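Local coordinates for elongation factor G (Thermus thermophilus, PDB 2DY1), which binds GTP together with a magnesium ion and probably acts as a translation elongation GTPase in protein synthesis, at residues V454-T459 / A526-M531; K462-Q467 / M564-P569; H477-D482 / D546-A551; E573-L578 / H645-P650. All coordinates share one frame; numbering follows the deposited sequence.

Overall arrangement
All four contacts lie on the same side of the chain's centre, away from the GTP and magnesium site. Interactions 1 and 4, with centres 12 Å apart, share the sheet in which strands 457-460 and 569-583 are neighbours; Pro455 O and Tyr646 OH, 2.6 Å apart, link them directly. Interaction 2, its centre about 16 Å from that of interaction 1, touches it where Met564 meets Glu458 and Val530. Interactions 2 and 3 take the two ends of helix 549-566, with centres 24 Å apart, and are joined by Gln467 NE2 and Asp482 OD2 at 2.8 Å. Interaction 3 is the most distant from interaction 4, about 41 Å between centres.

Interaction 1: residues V454-T459 / A526-M531; sequences VPYRET and AGFPVM
Glu458 drives its carboxylate into the loop at Ala526-Phe528, the compact part of the contact. With CG anti to the carbonyl carbon (chi1 -63°) and the chain extended beyond, OE2 reaches the loop amides and accepts from Ala526 N (2.8 Å) and Phe528 N (2.9 Å), which arrive from opposite faces of the carboxylate plane; OE1 is engaged by Leu525 N. The backbones join in a single bridge, with Glu458 N on Pro529 O at 2.9 Å and Met531 N on Glu458 O at 2.8 Å. Thr459 OG1 donates to Met531 O (2.6 Å). An alanine in place of Glu458 would probably leave the amides of Ala526 and Phe528 without their shared acceptor and let the loop shift. Tyr456 CB stands 3.5 Å above the centre of the Phe528 ring, the two rings meeting obliquely.

The Arg457 side, unlike buried Glu458, is partly exposed, and no hydrogen bond to 526-531 holds its guanidinium, whose NH2 pairs with Glu419. Within domain IV the contact ties strand 457-460 to the loop between helix 509-520 and strand 533-541; Arg457 and Thr459 bond onward to strand 569-583, and Met564 of helix 549-566 packs on Glu458 and Val530.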
loop_
_atom_site.group_PDB
_atom_site.type_symbol
_atom_site.label_atom_id
_atom_site.label_comp_id
_atom_site.label_asym_id
_atom_site.label_seq_id
_atom_site.Cartn_x
_atom_site.Cartn_y
_atom_site.Cartn_z
ATOM N N VAL A 454 8.495 19.449 13.684
ATOM C CA VAL A 454 9.520 18.517 14.136
ATOM C C VAL A 454 9.449 18.372 15.649
ATOM O O VAL A 454 9.320 19.357 16.373
ATOM C CB VAL A 454 10.931 19.010 13.750
ATOM C CG1 VAL A 454 11.999 18.115 14.362
ATOM C CG2 VAL A 454 11.071 19.014 12.232
ATOM N N PRO A 455 9.508 17.133 16.143
ATOM C CA PRO A 455 9.449 16.913 17.590
ATOM C C PRO A 455 10.804 17.135 18.267
ATOM O O PRO A 455 11.491 16.182 18.651
ATOM C CB PRO A 455 8.957 15.472 17.694
ATOM C CG PRO A 455 9.594 14.835 16.500
ATOM C CD PRO A 455 9.369 15.861 15.413
ATOM N N TYR A 456 11.187 18.400 18.394
ATOM C CA TYR A 456 12.444 18.751 19.047
ATOM C C TYR A 456 12.350 18.348 20.512
ATOM O O TYR A 456 11.263 18.185 21.065
ATOM C CB TYR A 456 12.692 20.258 18.965
ATOM C CG TYR A 456 12.996 20.749 17.577
ATOM C CD1 TYR A 456 14.220 20.471 16.972
ATOM C CD2 TYR A 456 12.048 21.466 16.853
ATOM C CE1 TYR A 456 14.493 20.899 15.664
ATOM C CE2 TYR A 456 12.308 21.892 15.552
ATOM C CZ TYR A 456 13.525 21.604 14.967
ATOM O OH TYR A 456 13.761 22.007 13.670
ATOM N N ARG A 457 13.502 18.175 21.141
ATOM C CA ARG A 457 13.523 17.820 22.545
ATOM C C ARG A 457 14.644 18.596 23.194
ATOM O O ARG A 457 15.292 19.415 22.541
ATOM C CB ARG A 457 13.707 16.314 22.712
ATOM C CG ARG A 457 12.479 15.572 22.208
ATOM C CD ARG A 457 12.404 14.144 22.660
ATOM N NE ARG A 457 11.206 13.517 22.116
ATOM C CZ ARG A 457 11.073 12.208 21.975
ATOM N NH1 ARG A 457 12.061 11.412 22.354
ATOM N NH2 ARG A 457 9.985 11.702 21.408
ATOM N N GLU A 458 14.852 18.363 24.484
ATOM C CA GLU A 458 15.899 19.069 25.206
ATOM C C GLU A 458 16.609 18.118 26.146
ATOM O O GLU A 458 16.104 17.047 26.448
ATOM C CB GLU A 458 15.290 20.202 26.038
ATOM C CG GLU A 458 14.602 21.280 25.220
ATOM C CD GLU A 458 13.928 22.327 26.086
ATOM O OE1 GLU A 458 14.402 22.554 27.223
ATOM O OE2 GLU A 458 12.937 22.934 25.627
ATOM N N THR A 459 17.797 18.516 26.591
ATOM C CA THR A 459 18.548 17.719 27.548
ATOM C C THR A 459 19.490 18.649 28.299
ATOM O O THR A 459 19.449 19.872 28.104
ATOM C CB THR A 459 19.329 16.567 26.876
ATOM O OG1 THR A 459 19.772 15.649 27.892
ATOM C CG2 THR A 459 20.538 17.090 26.103
ATOM N N ALA A 526 13.236 25.719 25.469
ATOM C CA ALA A 526 12.268 26.145 24.470
ATOM C C ALA A 526 10.938 25.414 24.606
ATOM O O ALA A 526 10.157 25.355 23.659
ATOM C CB ALA A 526 12.851 25.939 23.076
ATOM N N GLY A 527 10.695 24.838 25.779
ATOM C CA GLY A 527 9.439 24.142 26.029
ATOM C C GLY A 527 9.196 22.768 25.406
ATOM O O GLY A 527 8.056 22.306 25.368
ATOM N N PHE A 528 10.247 22.101 24.943
ATOM C CA PHE A 528 10.103 20.772 24.341
ATOM C C PHE A 528 10.344 19.684 25.396
ATOM O O PHE A 528 10.941 19.966 26.438
ATOM C CB PHE A 528 11.112 20.605 23.207
ATOM C CG PHE A 528 10.846 21.491 22.024
ATOM C CD1 PHE A 528 11.723 22.512 21.689
ATOM C CD2 PHE A 528 9.735 21.271 21.218
ATOM C CE1 PHE A 528 11.503 23.303 20.559
ATOM C CE2 PHE A 528 9.506 22.056 20.088
ATOM C CZ PHE A 528 10.391 23.070 19.759
ATOM N N PRO A 529 9.877 18.438 25.150
ATOM C CA PRO A 529 10.088 17.360 26.129
ATOM C C PRO A 529 11.568 17.197 26.441
ATOM O O PRO A 529 12.409 17.296 25.544
ATOM C CB PRO A 529 9.514 16.128 25.425
ATOM C CG PRO A 529 8.405 16.718 24.587
ATOM C CD PRO A 529 9.087 17.941 24.006
ATOM N N VAL A 530 11.883 16.943 27.713
ATOM C CA VAL A 530 13.274 16.787 28.138
ATOM C C VAL A 530 13.643 15.321 28.280
ATOM O O VAL A 530 12.846 14.513 28.762
ATOM C CB VAL A 530 13.533 17.489 29.502
ATOM C CG1 VAL A 530 15.030 17.512 29.802
ATOM C CG2 VAL A 530 12.962 18.902 29.477
ATOM N N MET A 531 14.852 14.986 27.852
ATOM C CA MET A 531 15.345 13.624 27.928
ATOM C C MET A 531 16.832 13.615 28.291
ATOM O O MET A 531 17.450 14.661 28.487
ATOM C CB MET A 531 15.150 12.909 26.581
ATOM C CG MET A 531 15.857 13.574 25.399
ATOM S SD MET A 531 15.712 12.626 23.837
ATOM C CE MET A 531 14.315 11.668 24.192
#

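Interaction 2: residues K462-Q467 / M564-P569; sequences KVAEGQ and MAEAHP
The turn that follows helix 549-566 in domain IV, where the chain leaves the helix for strand 569-583, packs through Ala567 and its neighbours on Lys462 and the start of strand 464-474. A single hydrogen bond spans the two segments: Lys462 N donates to Ala567 O over 3.1 Å. The N-H...O angle of 162° shows it to be fairly straight, yet the donor stands 50° out of the carbonyl plane.

Lys462 supplies much of the remaining surface. With CG between its backbone N and carbonyl carbon (chi1 70°) and the chain extended beyond, its methylenes run over the backbone of the turn. CG lies 3.5 Å from Ala567 C, and CE comes close to Glu566 O; NZ, 3.9 Å from the same oxygen, is too far away to bond it. His568 CB meets Lys462 CG at 3.8 Å, the two side chains crossing at about a right angle. On the buried side three methyl or methylene carbons gather: Ala464 CB sits 3.9 Å from Glu566 CB and 4.0 Å from Ala567 CB. The last of these also presses on Lys462 O at 3.1 Å, a tight approach.

Ala567 and His568 both have backbone bonds to Lys461. Strand 464-474 is held on strand 477-489 by Ala464 with Leu487 and Gly466 with Leu485, while Met564 of the helix packs on Ile460 of strand 457-460.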
loop_
_atom_site.group_PDB
_atom_site.type_symbol
_atom_site.label_atom_id
_atom_site.label_comp_id
_atom_site.label_asym_id
_atom_site.label_seq_id
_atom_site.Cartn_x
_atom_site.Cartn_y
_atom_site.Cartn_z
ATOM N N LYS A 462 25.342 19.635 32.085
ATOM C CA LYS A 462 26.092 19.595 33.333
ATOM C C LYS A 462 25.221 19.251 34.532
ATOM O O LYS A 462 23.996 19.411 34.510
ATOM C CB LYS A 462 26.822 20.923 33.577
ATOM C CG LYS A 462 25.933 22.107 33.904
ATOM C CD LYS A 462 26.783 23.360 34.147
ATOM C CE LYS A 462 25.928 24.568 34.497
ATOM N NZ LYS A 462 26.745 25.779 34.807
ATOM N N VAL A 463 25.871 18.751 35.576
ATOM C CA VAL A 463 25.177 18.366 36.792
ATOM C C VAL A 463 24.739 19.604 37.554
ATOM O O VAL A 463 25.418 20.630 37.536
ATOM C CB VAL A 463 26.087 17.531 37.708
ATOM C CG1 VAL A 463 25.346 17.182 38.996
ATOM C CG2 VAL A 463 26.529 16.262 36.994
ATOM N N ALA A 464 23.595 19.499 38.223
ATOM C CA ALA A 464 23.077 20.585 39.032
ATOM C C ALA A 464 22.126 20.006 40.071
ATOM O O ALA A 464 21.602 18.907 39.902
ATOM C CB ALA A 464 22.355 21.610 38.151
ATOM N N GLU A 465 21.916 20.738 41.153
ATOM C CA GLU A 465 21.011 20.267 42.186
ATOM C C GLU A 465 20.400 21.436 42.922
ATOM O O GLU A 465 20.937 22.545 42.934
ATOM C CB GLU A 465 21.727 19.320 43.154
ATOM C CG GLU A 465 22.748 19.994 44.056
ATOM C CD GLU A 465 23.487 19.009 44.942
ATOM O OE1 GLU A 465 24.018 19.460 45.982
ATOM O OE2 GLU A 465 23.547 17.802 44.599
ATOM N N GLY A 466 19.253 21.185 43.523
ATOM C CA GLY A 466 18.566 22.234 44.219
ATOM C C GLY A 466 17.273 21.782 44.828
ATOM O O GLY A 466 16.887 20.608 44.759
ATOM N N GLN A 467 16.566 22.747 45.388
ATOM C CA GLN A 467 15.345 22.464 46.094
ATOM C C GLN A 467 14.064 22.929 45.459
ATOM O O GLN A 467 14.001 23.984 44.832
ATOM C CB GLN A 467 15.449 23.073 47.499
ATOM C CG GLN A 467 14.250 22.855 48.384
ATOM C CD GLN A 467 14.369 23.619 49.697
ATOM O OE1 GLN A 467 14.848 24.753 49.717
ATOM N NE2 GLN A 467 13.928 23.005 50.794
ATOM N N MET A 564 16.963 22.159 36.205
ATOM C CA MET A 564 17.304 22.032 34.794
ATOM C C MET A 564 17.922 23.322 34.251
ATOM O O MET A 564 18.819 23.279 33.404
ATOM C CB MET A 564 16.074 21.678 33.958
ATOM C CG MET A 564 16.398 21.603 32.477
ATOM S SD MET A 564 14.971 21.252 31.450
ATOM C CE MET A 564 15.771 21.350 29.805
ATOM N N ALA A 565 17.455 24.461 34.742
ATOM C CA ALA A 565 17.973 25.751 34.283
ATOM C C ALA A 565 19.441 25.973 34.657
ATOM O O ALA A 565 20.153 26.756 34.013
ATOM C CB ALA A 565 17.121 26.872 34.842
ATOM N N GLU A 566 19.899 25.286 35.701
ATOM C CA GLU A 566 21.280 25.414 36.145
ATOM C C GLU A 566 22.112 24.301 35.543
ATOM O O GLU A 566 23.324 24.241 35.753
ATOM C CB GLU A 566 21.361 25.309 37.675
ATOM C CG GLU A 566 20.287 26.082 38.424
ATOM C CD GLU A 566 20.313 25.824 39.928
ATOM O OE1 GLU A 566 19.453 26.385 40.640
ATOM O OE2 GLU A 566 21.189 25.063 40.401
ATOM N N ALA A 567 21.470 23.427 34.773
ATOM C CA ALA A 567 22.166 22.285 34.195
ATOM C C ALA A 567 22.599 22.421 32.735
ATOM O O ALA A 567 22.831 21.418 32.058
ATOM C CB ALA A 567 21.310 21.033 34.373
ATOM N N HIS A 568 22.736 23.660 32.270
ATOM C CA HIS A 568 23.145 23.937 30.893
ATOM C C HIS A 568 22.342 23.143 29.863
ATOM O O HIS A 568 22.846 22.225 29.207
ATOM C CB HIS A 568 24.633 23.666 30.711
ATOM C CG HIS A 568 25.200 24.280 29.471
ATOM N ND1 HIS A 568 25.200 23.636 28.252
ATOM C CD2 HIS A 568 25.728 25.506 29.247
ATOM C CE1 HIS A 568 25.703 24.439 27.331
ATOM N NE2 HIS A 568 26.031 25.581 27.909
ATOM N N PRO A 569 21.066 23.494 29.718
ATOM C CA PRO A 569 20.151 22.849 28.776
ATOM C C PRO A 569 20.525 23.136 27.322
ATOM O O PRO A 569 21.039 24.211 27.001
ATOM C CB PRO A 569 18.795 23.436 29.164
ATOM C CG PRO A 569 19.143 24.772 29.737
ATOM C CD PRO A 569 20.356 24.477 30.554
#

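Interaction 3: residues H477-D482 / D546-A551; sequences HGQYGD and DSSDLA
Gln479 sets out from strand 477-489 with its CB directed away from the 546-551 segment, yet its amide ends beside Ser548. The bend at chi2 (-60°) accounts for this: CB and CG make no close approach, and the chain then turns back to place CD 3.3 Å from Ser548 OG. At the tip NE2 donates to the same Ser548 OG at 2.6 Å, although NE2 crowds Ala551 CB in the model and its position is therefore less certain. OE1 accepts from a water in a bond short enough to be read with the same caution, and that water lies 3.2 Å from Ser548 OG.

The contact joins the N-terminal end of helix 549-566 to strand 477-489 of domain IV, and Ser548 is the N-cap of that helix. Its OG accepts from Ala551 N at 3.1 Å, and an N-H...O angle of 168° marks a nearly straight capping bond, so Gln479, if its amide is placed correctly, would reach the hydroxyl that caps the helix.

Ser547, one residue earlier, grips the strand as well: its OG donates to Tyr480 O at 2.7 Å from 38° above the carbonyl plane, lies near the plane of the Tyr480 ring at its edge, and is also bonded to His543 N. Tyr480 N makes a weak bond to Asp546 O (3.0 Å). The Tyr480 ring packs edge-to-face with His543, and its OH bonds Ser541 OG.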
loop_
_atom_site.group_PDB
_atom_site.type_symbol
_atom_site.label_atom_id
_atom_site.label_comp_id
_atom_site.label_asym_id
_atom_site.label_seq_id
_atom_site.Cartn_x
_atom_site.Cartn_y
_atom_site.Cartn_z
ATOM N N HIS A 477 -7.123 23.257 55.688
ATOM C CA HIS A 477 -6.131 22.242 55.365
ATOM C C HIS A 477 -5.008 22.819 54.512
ATOM O O HIS A 477 -5.256 23.498 53.516
ATOM C CB HIS A 477 -6.818 21.082 54.645
ATOM C CG HIS A 477 -8.008 20.550 55.385
ATOM N ND1 HIS A 477 -7.904 19.935 56.614
ATOM C CD2 HIS A 477 -9.330 20.595 55.096
ATOM C CE1 HIS A 477 -9.111 19.624 57.052
ATOM N NE2 HIS A 477 -9.995 20.014 56.151
ATOM N N GLY A 478 -3.769 22.546 54.918
ATOM C CA GLY A 478 -2.621 23.061 54.193
ATOM C C GLY A 478 -1.902 22.055 53.309
ATOM O O GLY A 478 -2.311 20.903 53.195
ATOM N N GLN A 479 -0.824 22.510 52.680
ATOM C CA GLN A 479 -0.023 21.667 51.800
ATOM C C GLN A 479 1.451 21.811 52.105
ATOM O O GLN A 479 1.922 22.906 52.414
ATOM C CB GLN A 479 -0.246 22.046 50.332
ATOM C CG GLN A 479 -1.545 21.534 49.739
ATOM C CD GLN A 479 -1.644 20.019 49.764
ATOM O OE1 GLN A 479 -2.737 19.460 49.687
ATOM N NE2 GLN A 479 -0.507 19.347 49.866
ATOM N N TYR A 480 2.190 20.704 52.014
ATOM C CA TYR A 480 3.620 20.776 52.257
ATOM C C TYR A 480 4.390 19.681 51.520
ATOM O O TYR A 480 4.116 18.498 51.692
ATOM C CB TYR A 480 3.910 20.709 53.764
ATOM C CG TYR A 480 5.377 20.816 54.106
ATOM C CD1 TYR A 480 6.210 19.685 54.095
ATOM C CD2 TYR A 480 5.946 22.046 54.416
ATOM C CE1 TYR A 480 7.561 19.795 54.388
ATOM C CE2 TYR A 480 7.303 22.167 54.704
ATOM C CZ TYR A 480 8.103 21.034 54.688
ATOM O OH TYR A 480 9.438 21.163 54.964
ATOM N N GLY A 481 5.331 20.121 50.683
ATOM C CA GLY A 481 6.193 19.217 49.936
ATOM C C GLY A 481 7.574 19.837 49.911
ATOM O O GLY A 481 7.716 21.033 49.659
ATOM N N ASP A 482 8.610 19.034 50.166
ATOM C CA ASP A 482 9.974 19.558 50.189
ATOM C C ASP A 482 10.854 18.486 49.569
ATOM O O ASP A 482 11.013 17.393 50.128
ATOM C CB ASP A 482 10.374 19.824 51.643
ATOM C CG ASP A 482 11.797 20.289 51.788
ATOM O OD1 ASP A 482 12.257 20.370 52.946
ATOM O OD2 ASP A 482 12.465 20.584 50.775
ATOM N N ASP A 546 0.067 18.202 56.819
ATOM C CA ASP A 546 -0.071 18.872 55.532
ATOM C C ASP A 546 0.512 18.244 54.270
ATOM O O ASP A 546 0.230 18.728 53.174
ATOM C CB ASP A 546 0.488 20.289 55.644
ATOM C CG ASP A 546 -0.185 21.092 56.727
ATOM O OD1 ASP A 546 -1.081 20.543 57.401
ATOM O OD2 ASP A 546 0.186 22.271 56.902
ATOM N N SER A 547 1.326 17.201 54.402
ATOM C CA SER A 547 1.915 16.593 53.215
ATOM C C SER A 547 0.946 15.723 52.418
ATOM O O SER A 547 0.086 15.046 52.983
ATOM C CB SER A 547 3.172 15.797 53.594
ATOM O OG SER A 547 4.263 16.686 53.705
ATOM N N SER A 548 1.101 15.731 51.097
ATOM C CA SER A 548 0.225 14.957 50.214
ATOM C C SER A 548 0.935 14.649 48.904
ATOM O O SER A 548 2.043 15.125 48.675
ATOM C CB SER A 548 -1.033 15.763 49.891
ATOM O OG SER A 548 -0.706 16.890 49.094
ATOM N N ASP A 549 0.288 13.875 48.039
ATOM C CA ASP A 549 0.879 13.562 46.744
ATOM C C ASP A 549 0.946 14.828 45.898
ATOM O O ASP A 549 1.941 15.077 45.219
ATOM C CB ASP A 549 0.066 12.495 46.015
ATOM C CG ASP A 549 0.142 11.144 46.696
ATOM O OD1 ASP A 549 1.200 10.825 47.281
ATOM O OD2 ASP A 549 -0.847 10.391 46.635
ATOM N N LEU A 550 -0.107 15.640 45.946
ATOM C CA LEU A 550 -0.128 16.877 45.169
ATOM C C LEU A 550 0.995 17.813 45.588
ATOM O O LEU A 550 1.679 18.384 44.735
ATOM C CB LEU A 550 -1.485 17.595 45.324
ATOM C CG LEU A 550 -1.550 19.019 44.751
ATOM C CD1 LEU A 550 -1.422 18.976 43.234
ATOM C CD2 LEU A 550 -2.873 19.685 45.160
ATOM N N ALA A 551 1.176 17.986 46.899
ATOM C CA ALA A 551 2.225 18.862 47.411
ATOM C C ALA A 551 3.584 18.355 46.947
ATOM O O ALA A 551 4.456 19.156 46.580
ATOM C CB ALA A 551 2.178 18.897 48.928
HETATM O O HOH W 1 -3.764 17.484 48.481
#

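Interaction 4: residues E573-L578 / H645-P650; sequences EPIYRL and HYAEVP
Tyr646 lays a face of its ring alongside Pro574: Pro574 CB is 4.2 Å from the ring centroid and 20° off its normal, a CH-pi contact, while Pro574 CD touches Tyr646 CE2 at 3.6 Å. The phenol oxygen bonds Pro455 O. A valine in place of Tyr646 would probably bare this side of Pro574 and leave Pro455 O without the hydroxyl.

Strands 569-583 and 638-648 are neighbours in the C-terminal domain, which has the ferredoxin-like fold of EF-G, antiparallel but strongly twisted (127° between their directions). Glu573 pairs with Ala647 and Ile575 with His645, each pair joined by two backbone bonds, the shortest Ile575 N to His645 O at 2.7 Å. Pro574 and Tyr646 form the non-hydrogen-bonded pair between them, where proline's missing N-H costs no cross-strand bond.

On the opposite face Ile575 CB covers the His645 ring, 3.9 Å from its centroid, and Ile575 CG1 meets Ala647 CB at 3.7 Å. Glu573 CG lies between the backbone N and carbonyl carbon (chi1 70°), and the extended chain carries OE2 beside Pro650 CD and a water bridging to Glu648 O. The Glu573 carboxylate is matched by Arg598, which would probably favour its ionised form.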
loop_
_atom_site.group_PDB
_atom_site.type_symbol
_atom_site.label_atom_id
_atom_site.label_comp_id
_atom_site.label_asym_id
_atom_site.label_seq_id
_atom_site.Cartn_x
_atom_site.Cartn_y
_atom_site.Cartn_z
ATOM N N GLU A 573 17.475 17.517 18.161
ATOM C CA GLU A 573 16.585 17.324 17.020
ATOM C C GLU A 573 16.678 15.882 16.574
ATOM O O GLU A 573 17.693 15.222 16.781
ATOM C CB GLU A 573 16.960 18.260 15.861
ATOM C CG GLU A 573 18.261 17.919 15.166
ATOM C CD GLU A 573 18.565 18.882 14.029
ATOM O OE1 GLU A 573 17.643 19.170 13.238
ATOM O OE2 GLU A 573 19.721 19.345 13.923
ATOM N N PRO A 574 15.607 15.356 15.960
ATOM C CA PRO A 574 15.718 13.963 15.538
ATOM C C PRO A 574 16.544 13.797 14.268
ATOM O O PRO A 574 16.431 14.585 13.332
ATOM C CB PRO A 574 14.262 13.530 15.372
ATOM C CG PRO A 574 13.556 14.788 15.059
ATOM C CD PRO A 574 14.215 15.828 15.911
ATOM N N ILE A 575 17.390 12.769 14.275
ATOM C CA ILE A 575 18.258 12.429 13.151
ATOM C C ILE A 575 17.745 11.121 12.562
ATOM O O ILE A 575 17.433 10.186 13.293
ATOM C CB ILE A 575 19.724 12.223 13.619
ATOM C CG1 ILE A 575 20.261 13.514 14.243
ATOM C CG2 ILE A 575 20.599 11.775 12.437
ATOM C CD1 ILE A 575 20.122 14.747 13.374
ATOM N N TYR A 576 17.646 11.056 11.239
ATOM C CA TYR A 576 17.157 9.858 10.573
ATOM C C TYR A 576 18.203 9.221 9.668
ATOM O O TYR A 576 19.134 9.891 9.204
ATOM C CB TYR A 576 15.913 10.195 9.726
ATOM C CG TYR A 576 14.617 10.260 10.516
ATOM C CD1 TYR A 576 14.482 11.120 11.608
ATOM C CD2 TYR A 576 13.546 9.416 10.202
ATOM C CE1 TYR A 576 13.308 11.127 12.376
ATOM C CE2 TYR A 576 12.376 9.416 10.953
ATOM C CZ TYR A 576 12.268 10.273 12.045
ATOM O OH TYR A 576 11.134 10.237 12.821
ATOM N N ARG A 577 18.068 7.915 9.461
ATOM C CA ARG A 577 18.942 7.209 8.534
ATOM C C ARG A 577 18.239 7.284 7.186
ATOM O O ARG A 577 17.068 6.915 7.095
ATOM C CB ARG A 577 19.218 5.749 8.976
ATOM C CG ARG A 577 18.143 4.938 9.735
ATOM C CD ARG A 577 18.635 3.486 9.892
ATOM N NE ARG A 577 18.060 2.651 10.959
ATOM C CZ ARG A 577 18.170 2.888 12.265
ATOM N NH1 ARG A 577 18.821 3.957 12.697
ATOM N NH2 ARG A 577 17.672 2.026 13.141
ATOM N N LEU A 578 18.925 7.817 6.177
ATOM C CA LEU A 578 18.334 7.979 4.856
ATOM C C LEU A 578 19.061 7.156 3.801
ATOM O O LEU A 578 20.264 7.322 3.585
ATOM C CB LEU A 578 18.346 9.467 4.469
ATOM C CG LEU A 578 17.664 10.040 3.211
ATOM C CD1 LEU A 578 18.723 10.552 2.255
ATOM C CD2 LEU A 578 16.774 9.009 2.541
ATOM N N HIS A 645 18.408 8.698 15.964
ATOM C CA HIS A 645 18.659 9.164 17.321
ATOM C C HIS A 645 18.478 10.667 17.363
ATOM O O HIS A 645 18.289 11.302 16.328
ATOM C CB HIS A 645 20.108 8.844 17.710
ATOM C CG HIS A 645 21.119 9.572 16.873
ATOM N ND1 HIS A 645 21.406 9.215 15.571
ATOM C CD2 HIS A 645 21.845 10.686 17.126
ATOM C CE1 HIS A 645 22.262 10.080 15.058
ATOM N NE2 HIS A 645 22.545 10.983 15.979
ATOM N N TYR A 646 18.543 11.235 18.565
ATOM C CA TYR A 646 18.449 12.680 18.728
ATOM C C TYR A 646 19.873 13.211 18.840
ATOM O O TYR A 646 20.755 12.540 19.377
ATOM C CB TYR A 646 17.674 13.055 19.997
ATOM C CG TYR A 646 16.184 13.209 19.773
ATOM C CD1 TYR A 646 15.342 12.097 19.742
ATOM C CD2 TYR A 646 15.632 14.464 19.534
ATOM C CE1 TYR A 646 13.978 12.237 19.468
ATOM C CE2 TYR A 646 14.273 14.620 19.263
ATOM C CZ TYR A 646 13.457 13.501 19.227
ATOM O OH TYR A 646 12.126 13.658 18.936
ATOM N N ALA A 647 20.103 14.407 18.321
ATOM C CA ALA A 647 21.430 15.002 18.393
ATOM C C ALA A 647 21.254 16.474 18.665
ATOM O O ALA A 647 20.208 17.045 18.371
ATOM C CB ALA A 647 22.186 14.790 17.080
ATOM N N GLU A 648 22.273 17.090 19.247
ATOM C CA GLU A 648 22.208 18.507 19.551
ATOM C C GLU A 648 22.104 19.307 18.253
ATOM O O GLU A 648 22.795 19.016 17.268
ATOM C CB GLU A 648 23.460 18.926 20.335
ATOM C CG GLU A 648 23.750 18.016 21.535
ATOM C CD GLU A 648 25.002 18.411 22.315
ATOM O OE1 GLU A 648 25.689 19.376 21.915
ATOM O OE2 GLU A 648 25.292 17.746 23.333
ATOM N N VAL A 649 21.235 20.309 18.264
ATOM C CA VAL A 649 21.022 21.172 17.115
ATOM C C VAL A 649 22.172 22.171 17.018
ATOM O O VAL A 649 22.536 22.802 18.011
ATOM C CB VAL A 649 19.699 21.954 17.261
ATOM C CG1 VAL A 649 19.535 22.943 16.110
ATOM C CG2 VAL A 649 18.524 20.981 17.302
ATOM N N PRO A 650 22.775 22.316 15.825
ATOM C CA PRO A 650 23.879 23.271 15.692
ATOM C C PRO A 650 23.507 24.604 16.343
ATOM O O PRO A 650 22.389 25.093 16.183
ATOM C CB PRO A 650 24.058 23.362 14.185
ATOM C CG PRO A 650 23.814 21.935 13.766
ATOM C CD PRO A 650 22.574 21.565 14.572
HETATM O O HOH W 2 21.947 17.796 14.804
#